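Benzoylformate Decarboxylase (Polynucleobacter necessarius, PDB 4K9Q) probably catalyses the decarboxylation of benzoylformate, using thiamine diphosphate and a magnesium ion as cofactors. Local coordinates at residues A[56-61]-A[88-93]; A[338-343]-A[381-386]; A[492-497]-A[516-521]. One frame throughout, in Å; residues are numbered along the deposited sequence. Where two conformers were deposited one is given.

The three contacts follow one another along the chain and do not touch. Contact 1 is buried in the N-terminal thiamine diphosphate-binding domain, its centre about 8 Å from the centre of the chain. The centres of contacts 2 and 3 each lie about 23 Å from it. They are about 26 Å apart, and about 30 Å and 26 Å respectively from the centre of contact 1. In contact 3 the Val521 side chain is about 7 Å from that of Asp429, a magnesium ligand, and about 10 Å from the bound magnesium ion. In contact 1 the Asn88 side chain is about 13 Å from a bound thiamine diphosphate. Contact 2 lies away from the cofactor and metal sites and ties a surface loop to helix 377-383.

Contact 1 (A[56-61]-A[88-93]); sequences GLSQSL and NKTPLI
Ser58 packs against Thr90, Pro91 and Leu92 through van der Waals contacts. Its CB lies 3.5 Å from Thr90 CG2, a tight fit for two carbons. The same methyl is 3.2 Å from Ser58 OG. Leu92 adds its CD2 branch, 3.6 Å from Ser58 CB, while Pro91 CD lies 3.6 Å from Ser58 OG. The Ser58 hydroxyl has its polar partner at Lys63 O, just past the helix end.

The polar side chains meet around a shared acceptor. Gln59 NE2 and Asn88 ND2 stand 3.3 Å apart, but both are donors and do not bond to each other. Their amide planes are nearly perpendicular, 83° apart. Asp55, one turn earlier on the helix, holds the group together: its OD1 is bonded to Gln59 NE2 and Thr90 OG1, and its OD2 to Asn88 ND2. Asn88 OD1 is hydrogen-bonded to Ala396 N. The Thr90 torsion (chi1 -52°) sets CG2 opposite the backbone N and OG1 beside it, which splits the two branches between Ser58 and the Asp55 cluster.

Lys89, with positive phi, belongs to a Schellman motif that ends helix 79-88. Pro91 then centres an inverse gamma turn. From there the chain leads into strand 93-98 of the parallel sheet. Helix 135-147 packs on Pro91, and the Leu92 side chain lies on Val51 and Ala54 of helix 47-61.

Contact 2 (A[338-343]-A[381-386]); sequences SPMTKE and QDVFRI
Asp382 meets Thr341 through its carboxylate. Thr341 N donates to Asp382 OD2 at 3.1 Å, on the syn lone pair. Thr341 OG1 approaches the same Asp382 OD2 to 3.2 Å. OD2 is also bonded to His353 NE2 of helix 352-361. With CG placed opposite the backbone N (chi1 -170°), the carboxylate swings toward the loop. The other oxygen, OD1, takes a bond from a water that also donates to Pro339 O, so the water bridges the two segments. Met340 CG rests 3.5 Å from Asp382 OD2, and the two side chains cross at about a right angle.

Val383 is the last helical residue here. Its CG1 and CG2 both lie 4.1 Å from Met340 SD. The contact joins the end of helix 377-383 to the loop between helices 315-323 and 352-361. Phe384 leaves the helical conformation, and its side chain packs on Leu369 of strand 368-372.

Arg385 lies just past this helix end and uses its guanidinium in two ways. Side-on, NE donates to Asp382 O, and NH2 forms a salt bridge with Asp382 OD1, which it meets from above the carboxylate plane. End-on, NH1 and NH2 both bond Ser338 O, at 3.0 and 2.9 Å. That oxygen lies only 1° out of the guanidinium plane. These four hydrogen bonds, one of them also the salt bridge, limit the rotation of the group. Met340 N sits over one guanidinium face, 3.2 Å from Arg385 NH2, but both are donors and do not bond.

Contact 3 (A[492-497]-A[516-521]); sequences GAKSLK and GTSVIV
Lys494 and Val519 form the shortest bond of the pairing, from Val519 N to Lys494 O at 2.6 Å. It runs nearly along the C=O axis. Three further backbone bonds join parallel strands 494-497 and 517-523: Lys494 N to Thr517 O at 3.2 Å, Leu496 N to Val519 O at 3.1 Å and Val521 N to Leu496 O at 2.9 Å. The last is almost straight, with an N-H...O angle of 173°. The strands belong to a beta-alpha-beta unit, connected by helix 501-513. Strand 494-497 is an outermost strand of its six-stranded parallel sheet within this chain, and strand 517-523 lies between it and strand 449-455. The axes of strands 494-497 and 517-521 are 8° apart, with their N-to-C directions parallel.

CA-H...O contacts support the pairing. One runs from Ser495 CA to Val519 O, another from Lys497 CA to Val521 O.

Side chains alternate between the sheet faces. Ser495, Lys497, Val519 and Val521 share one. There helix 484-490 packs on Val521. In the conformer given, Ser495 OG bonds to Val485 O of that helix, a less certain detail because two conformers were deposited. Lys494, Leu496, Ser518 and Ile520 occupy the other, where helix 501-513 covers Ser518 and Ile520. Lys494 makes a cation-pi contact with Phe514. At the start of the pairing, Ala493 CB lies 4.2 Å from Val519 CG2.

Leu496 places CG between its backbone N and carbonyl carbon (chi1 82°), and its CD2 methyl comes to 4.2 Å from Ile520 CG1.

Contact 1 (A[56-61]-A[88-93])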
loop_
_atom_site.group_PDB
_atom_site.type_symbol
_atom_site.label_atom_id
_atom_site.label_comp_id
_atom_site.label_asym_id
_atom_site.label_seq_id
_atom_site.Cartn_x
_atom_site.Cartn_y
_atom_site.Cartn_z
ATOM N N GLY A 56 3.007 19.188 -19.777
ATOM C CA GLY A 56 3.442 19.827 -21.013
ATOM C C GLY A 56 4.487 20.915 -20.778
ATOM O O GLY A 56 5.512 20.968 -21.472
ATOM N N LEU A 57 4.239 21.795 -19.806
ATOM C CA LEU A 57 5.198 22.848 -19.484
ATOM C C LEU A 57 6.539 22.267 -19.019
ATOM O O LEU A 57 7.600 22.675 -19.499
ATOM C CB LEU A 57 4.629 23.788 -18.425
ATOM C CG LEU A 57 5.515 24.977 -18.053
ATOM C CD1 LEU A 57 5.869 25.788 -19.305
ATOM C CD2 LEU A 57 4.802 25.846 -17.025
ATOM N N SER A 58 6.493 21.318 -18.094
ATOM C CA SER A 58 7.717 20.680 -17.589
ATOM C C SER A 58 8.515 19.992 -18.714
ATOM O O SER A 58 9.742 20.013 -18.714
ATOM C CB SER A 58 7.381 19.688 -16.472
ATOM O OG SER A 58 8.534 18.958 -16.078
ATOM N N GLN A 59 7.820 19.382 -19.675
ATOM C CA GLN A 59 8.507 18.735 -20.787
ATOM C C GLN A 59 9.218 19.791 -21.626
ATOM O O GLN A 59 10.347 19.592 -22.070
ATOM C CB GLN A 59 7.533 17.930 -21.654
ATOM C CG GLN A 59 6.996 16.659 -20.981
ATOM C CD GLN A 59 6.270 15.747 -21.956
ATOM O OE1 GLN A 59 6.545 15.756 -23.162
ATOM N NE2 GLN A 59 5.341 14.953 -21.446
ATOM N N SER A 60 8.549 20.924 -21.824
ATOM C CA SER A 60 9.113 21.995 -22.630
ATOM C C SER A 60 10.369 22.560 -21.975
ATOM O O SER A 60 11.371 22.785 -22.646
ATOM C CB SER A 60 8.082 23.108 -22.834
ATOM O OG SER A 60 8.613 24.195 -23.585
ATOM N N LEU A 61 10.307 22.776 -20.667
ATOM C CA LEU A 61 11.380 23.464 -19.947
ATOM C C LEU A 61 12.500 22.552 -19.439
ATOM O O LEU A 61 13.569 23.036 -19.079
ATOM C CB LEU A 61 10.804 24.274 -18.781
ATOM C CG LEU A 61 9.787 25.330 -19.221
ATOM C CD1 LEU A 61 9.296 26.139 -18.049
ATOM C CD2 LEU A 61 10.391 26.242 -20.273
ATOM N N ASN A 88 5.384 9.261 -18.734
ATOM C CA ASN A 88 6.117 10.264 -19.527
ATOM C C ASN A 88 7.493 10.560 -18.910
ATOM O O ASN A 88 8.345 11.194 -19.549
ATOM C CB ASN A 88 5.348 11.591 -19.562
ATOM C CG ASN A 88 4.178 11.592 -20.539
ATOM O OD1 ASN A 88 4.052 10.719 -21.408
ATOM N ND2 ASN A 88 3.314 12.598 -20.405
ATOM N N LYS A 89 7.680 10.136 -17.659
ATOM C CA LYS A 89 8.886 10.446 -16.877
ATOM C C LYS A 89 9.092 11.946 -16.656
ATOM O O LYS A 89 10.209 12.466 -16.745
ATOM C CB LYS A 89 10.123 9.785 -17.491
ATOM C CG LYS A 89 10.100 8.265 -17.308
ATOM C CD LYS A 89 11.379 7.582 -17.764
ATOM C CE LYS A 89 11.489 7.517 -19.281
ATOM N NZ LYS A 89 12.405 6.393 -19.666
ATOM N N THR A 90 8.002 12.644 -16.340
ATOM C CA THR A 90 8.060 14.091 -16.159
ATOM C C THR A 90 8.223 14.400 -14.684
ATOM O O THR A 90 7.474 13.892 -13.861
ATOM C CB THR A 90 6.763 14.747 -16.647
ATOM O OG1 THR A 90 6.478 14.300 -17.978
ATOM C CG2 THR A 90 6.869 16.278 -16.607
ATOM N N PRO A 91 9.207 15.242 -14.345
ATOM C CA PRO A 91 9.528 15.516 -12.939
ATOM C C PRO A 91 8.594 16.545 -12.274
ATOM O O PRO A 91 9.074 17.564 -11.779
ATOM C CB PRO A 91 10.962 16.043 -13.015
ATOM C CG PRO A 91 11.052 16.697 -14.361
ATOM C CD PRO A 91 10.162 15.880 -15.274
ATOM N N LEU A 92 7.292 16.269 -12.246
ATOM C CA LEU A 92 6.341 17.168 -11.597
ATOM C C LEU A 92 6.412 17.042 -10.083
ATOM O O LEU A 92 6.597 15.941 -9.544
ATOM C CB LEU A 92 4.913 16.855 -12.049
ATOM C CG LEU A 92 4.634 16.977 -13.532
ATOM C CD1 LEU A 92 3.142 16.714 -13.770
ATOM C CD2 LEU A 92 5.049 18.385 -14.033
ATOM N N ILE A 93 6.270 18.171 -9.396
ATOM C CA ILE A 93 6.108 18.144 -7.950
ATOM C C ILE A 93 4.632 18.362 -7.642
ATOM O O ILE A 93 4.124 19.496 -7.711
ATOM C CB ILE A 93 6.995 19.193 -7.265
ATOM C CG1 ILE A 93 8.466 18.891 -7.572
ATOM C CG2 ILE A 93 6.748 19.198 -5.750
ATOM C CD1 ILE A 93 9.437 19.939 -7.049
#

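Contact 2 (A[338-343]-A[381-386])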
loop_
_atom_site.group_PDB
_atom_site.type_symbol
_atom_site.label_atom_id
_atom_site.label_comp_id
_atom_site.label_asym_id
_atom_site.label_seq_id
_atom_site.Cartn_x
_atom_site.Cartn_y
_atom_site.Cartn_z
ATOM N N SER A 338 8.691 5.125 -48.702
ATOM C CA SER A 338 7.872 5.682 -49.770
ATOM C C SER A 338 7.527 7.122 -49.464
ATOM O O SER A 338 7.337 7.481 -48.298
ATOM C CB SER A 338 6.565 4.902 -49.902
ATOM O OG SER A 338 6.795 3.520 -50.086
ATOM N N PRO A 339 7.430 7.962 -50.506
ATOM C CA PRO A 339 6.925 9.318 -50.294
ATOM C C PRO A 339 5.491 9.302 -49.777
ATOM O O PRO A 339 4.763 8.314 -49.956
ATOM C CB PRO A 339 6.946 9.937 -51.695
ATOM C CG PRO A 339 7.858 9.096 -52.488
ATOM C CD PRO A 339 7.809 7.713 -51.904
ATOM N N MET A 340 5.098 10.408 -49.154
ATOM C CA MET A 340 3.735 10.596 -48.697
ATOM C C MET A 340 2.785 10.334 -49.853
ATOM O O MET A 340 3.018 10.803 -50.975
ATOM C CB MET A 340 3.556 12.024 -48.185
ATOM C CG MET A 340 2.160 12.322 -47.659
ATOM S SD MET A 340 1.895 14.085 -47.473
ATOM C CE MET A 340 1.760 14.607 -49.182
ATOM N N THR A 341 1.737 9.561 -49.586
ATOM C CA THR A 341 0.677 9.346 -50.573
ATOM C C THR A 341 -0.233 10.566 -50.665
ATOM O O THR A 341 -0.187 11.447 -49.804
ATOM C CB THR A 341 -0.178 8.109 -50.232
ATOM O OG1 THR A 341 -0.851 8.315 -48.983
ATOM C CG2 THR A 341 0.691 6.856 -50.153
ATOM N N LYS A 342 -1.043 10.624 -51.723
ATOM C CA LYS A 342 -1.940 11.750 -51.958
ATOM C C LYS A 342 -3.380 11.246 -51.973
ATOM O O LYS A 342 -3.775 10.485 -52.860
ATOM C CB LYS A 342 -1.600 12.442 -53.287
ATOM C CG LYS A 342 -0.191 13.038 -53.361
ATOM C CD LYS A 342 -0.108 14.378 -52.657
ATOM C CE LYS A 342 1.299 14.966 -52.749
ATOM N NZ LYS A 342 1.380 16.338 -52.163
ATOM N N GLU A 343 -4.156 11.658 -50.976
ATOM C CA GLU A 343 -5.533 11.204 -50.826
ATOM C C GLU A 343 -6.431 11.897 -51.854
ATOM O O GLU A 343 -6.105 12.972 -52.353
ATOM C CB GLU A 343 -6.014 11.496 -49.393
ATOM C CG GLU A 343 -7.445 11.075 -49.064
ATOM C CD GLU A 343 -7.682 9.582 -49.222
ATOM O OE1 GLU A 343 -8.041 9.149 -50.341
ATOM O OE2 GLU A 343 -7.530 8.839 -48.221
ATOM N N GLN A 381 1.386 9.866 -39.386
ATOM C CA GLN A 381 2.763 9.437 -39.568
ATOM C C GLN A 381 3.191 9.507 -41.040
ATOM O O GLN A 381 4.355 9.749 -41.335
ATOM C CB GLN A 381 2.951 8.039 -38.987
ATOM C CG GLN A 381 2.851 8.057 -37.469
ATOM C CD GLN A 381 2.767 6.678 -36.852
ATOM O OE1 GLN A 381 2.445 5.700 -37.521
ATOM N NE2 GLN A 381 3.049 6.599 -35.556
ATOM N N ASP A 382 2.248 9.330 -41.959
ATOM C CA ASP A 382 2.582 9.430 -43.381
ATOM C C ASP A 382 2.786 10.881 -43.798
ATOM O O ASP A 382 3.638 11.188 -44.634
ATOM C CB ASP A 382 1.483 8.820 -44.251
ATOM C CG ASP A 382 1.910 8.683 -45.707
ATOM O OD1 ASP A 382 3.007 8.138 -45.946
ATOM O OD2 ASP A 382 1.158 9.123 -46.605
ATOM N N VAL A 383 1.991 11.771 -43.213
ATOM C CA VAL A 383 1.905 13.142 -43.689
ATOM C C VAL A 383 2.874 14.056 -42.963
ATOM O O VAL A 383 3.649 14.778 -43.587
ATOM C CB VAL A 383 0.466 13.693 -43.536
ATOM C CG1 VAL A 383 0.412 15.181 -43.865
ATOM C CG2 VAL A 383 -0.516 12.903 -44.420
ATOM N N PHE A 384 2.814 14.028 -41.636
ATOM C CA PHE A 384 3.669 14.879 -40.820
ATOM C C PHE A 384 4.945 14.130 -40.465
ATOM O O PHE A 384 5.034 13.482 -39.424
ATOM C CB PHE A 384 2.940 15.341 -39.547
ATOM C CG PHE A 384 1.976 16.480 -39.769
ATOM C CD1 PHE A 384 2.413 17.802 -39.701
ATOM C CD2 PHE A 384 0.635 16.237 -40.058
ATOM C CE1 PHE A 384 1.532 18.860 -39.905
ATOM C CE2 PHE A 384 -0.248 17.289 -40.257
ATOM C CZ PHE A 384 0.199 18.603 -40.189
ATOM N N ARG A 385 5.939 14.209 -41.339
ATOM C CA ARG A 385 7.208 13.545 -41.074
ATOM C C ARG A 385 8.111 14.497 -40.297
ATOM O O ARG A 385 8.713 15.403 -40.863
ATOM C CB ARG A 385 7.836 13.076 -42.390
ATOM C CG ARG A 385 6.866 12.193 -43.157
ATOM C CD ARG A 385 7.422 11.619 -44.445
ATOM N NE ARG A 385 6.454 10.692 -45.027
ATOM C CZ ARG A 385 6.741 9.782 -45.953
ATOM N NH1 ARG A 385 7.981 9.678 -46.417
ATOM N NH2 ARG A 385 5.791 8.967 -46.410
ATOM N N ILE A 386 8.171 14.285 -38.987
ATOM C CA ILE A 386 8.835 15.192 -38.056
ATOM C C ILE A 386 10.345 15.109 -38.221
ATOM O O ILE A 386 10.922 14.031 -38.082
ATOM C CB ILE A 386 8.469 14.806 -36.604
ATOM C CG1 ILE A 386 6.940 14.739 -36.450
ATOM C CG2 ILE A 386 9.109 15.763 -35.596
ATOM C CD1 ILE A 386 6.231 16.051 -36.711
HETATM O O HOH W 1 3.927 6.628 -48.033
#

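Contact 3 (A[492-497]-A[516-521])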
loop_
_atom_site.group_PDB
_atom_site.type_symbol
_atom_site.label_atom_id
_atom_site.label_comp_id
_atom_site.label_asym_id
_atom_site.label_seq_id
_atom_site.Cartn_x
_atom_site.Cartn_y
_atom_site.Cartn_z
ATOM N N GLY A 492 -14.456 30.392 -24.524
ATOM C CA GLY A 492 -13.976 31.649 -25.089
ATOM C C GLY A 492 -13.004 31.539 -26.258
ATOM O O GLY A 492 -12.414 32.543 -26.674
ATOM N N ALA A 493 -12.838 30.336 -26.802
ATOM C CA ALA A 493 -11.949 30.151 -27.947
ATOM C C ALA A 493 -12.604 30.591 -29.254
ATOM O O ALA A 493 -13.832 30.568 -29.380
ATOM C CB ALA A 493 -11.506 28.689 -28.053
ATOM N N LYS A 494 -11.785 31.008 -30.218
ATOM C CA LYS A 494 -12.249 31.152 -31.593
ATOM C C LYS A 494 -12.662 29.751 -32.010
ATOM O O LYS A 494 -11.900 28.800 -31.829
ATOM C CB LYS A 494 -11.128 31.663 -32.497
ATOM C CG LYS A 494 -10.729 33.090 -32.243
ATOM C CD LYS A 494 -11.896 34.036 -32.465
ATOM C CE LYS A 494 -11.439 35.488 -32.401
ATOM N NZ LYS A 494 -10.405 35.769 -33.443
ATOM N N SER A 495 -13.866 29.600 -32.539
ATOM C CA SER A 495 -14.418 28.275 -32.784
ATOM C C SER A 495 -15.312 28.261 -34.023
ATOM O O SER A 495 -16.200 29.107 -34.160
ATOM C CB SER A 495 -15.225 27.844 -31.555
ATOM O OG SER A 495 -15.609 26.486 -31.617
ATOM N N LEU A 496 -15.099 27.302 -34.911
ATOM C CA LEU A 496 -15.968 27.164 -36.070
ATOM C C LEU A 496 -15.852 25.778 -36.668
ATOM O O LEU A 496 -14.887 25.047 -36.410
ATOM C CB LEU A 496 -15.642 28.212 -37.134
ATOM C CG LEU A 496 -14.465 27.883 -38.048
ATOM C CD1 LEU A 496 -14.500 28.747 -39.316
ATOM C CD2 LEU A 496 -13.183 28.078 -37.285
ATOM N N LYS A 497 -16.851 25.425 -37.464
ATOM C CA LYS A 497 -16.876 24.165 -38.186
ATOM C C LYS A 497 -16.641 24.423 -39.672
ATOM O O LYS A 497 -17.217 25.358 -40.244
ATOM C CB LYS A 497 -18.232 23.499 -37.976
ATOM C CG LYS A 497 -18.378 22.129 -38.616
ATOM C CD LYS A 497 -19.658 21.460 -38.103
ATOM C CE LYS A 497 -19.911 20.129 -38.771
ATOM N NZ LYS A 497 -21.244 19.568 -38.402
ATOM N N GLY A 516 -3.667 33.140 -30.009
ATOM C CA GLY A 516 -4.675 32.802 -29.025
ATOM C C GLY A 516 -5.124 31.393 -29.338
ATOM O O GLY A 516 -4.532 30.737 -30.186
ATOM N N THR A 517 -6.174 30.942 -28.664
ATOM C CA THR A 517 -6.620 29.558 -28.778
ATOM C C THR A 517 -7.818 29.457 -29.714
ATOM O O THR A 517 -8.798 30.190 -29.558
ATOM C CB THR A 517 -6.963 29.001 -27.384
ATOM O OG1 THR A 517 -5.772 28.981 -26.593
ATOM C CG2 THR A 517 -7.534 27.580 -27.468
ATOM N N SER A 518 -7.722 28.543 -30.679
ATOM C CA SER A 518 -8.756 28.330 -31.691
ATOM C C SER A 518 -9.196 26.865 -31.734
ATOM O O SER A 518 -8.403 25.962 -31.461
ATOM C CB SER A 518 -8.224 28.721 -33.076
ATOM O OG SER A 518 -7.964 30.117 -33.184
ATOM N N VAL A 519 -10.457 26.642 -32.098
ATOM C CA VAL A 519 -10.980 25.305 -32.349
ATOM C C VAL A 519 -11.547 25.243 -33.765
ATOM O O VAL A 519 -12.398 26.055 -34.146
ATOM C CB VAL A 519 -12.066 24.923 -31.321
ATOM C CG1 VAL A 519 -12.674 23.561 -31.641
ATOM C CG2 VAL A 519 -11.477 24.930 -29.923
ATOM N N ILE A 520 -11.054 24.292 -34.546
ATOM C CA ILE A 520 -11.536 24.073 -35.903
ATOM C C ILE A 520 -12.117 22.669 -35.982
ATOM O O ILE A 520 -11.395 21.686 -35.837
ATOM C CB ILE A 520 -10.393 24.228 -36.921
ATOM C CG1 ILE A 520 -9.766 25.618 -36.773
ATOM C CG2 ILE A 520 -10.898 23.984 -38.345
ATOM C CD1 ILE A 520 -8.545 25.859 -37.640
ATOM N N VAL A 521 -13.423 22.575 -36.202
ATOM C CA VAL A 521 -14.089 21.277 -36.233
ATOM C C VAL A 521 -14.223 20.815 -37.685
ATOM O O VAL A 521 -14.756 21.539 -38.532
ATOM C CB VAL A 521 -15.476 21.350 -35.536
ATOM C CG1 VAL A 521 -16.151 19.979 -35.527
ATOM C CG2 VAL A 521 -15.333 21.915 -34.113
#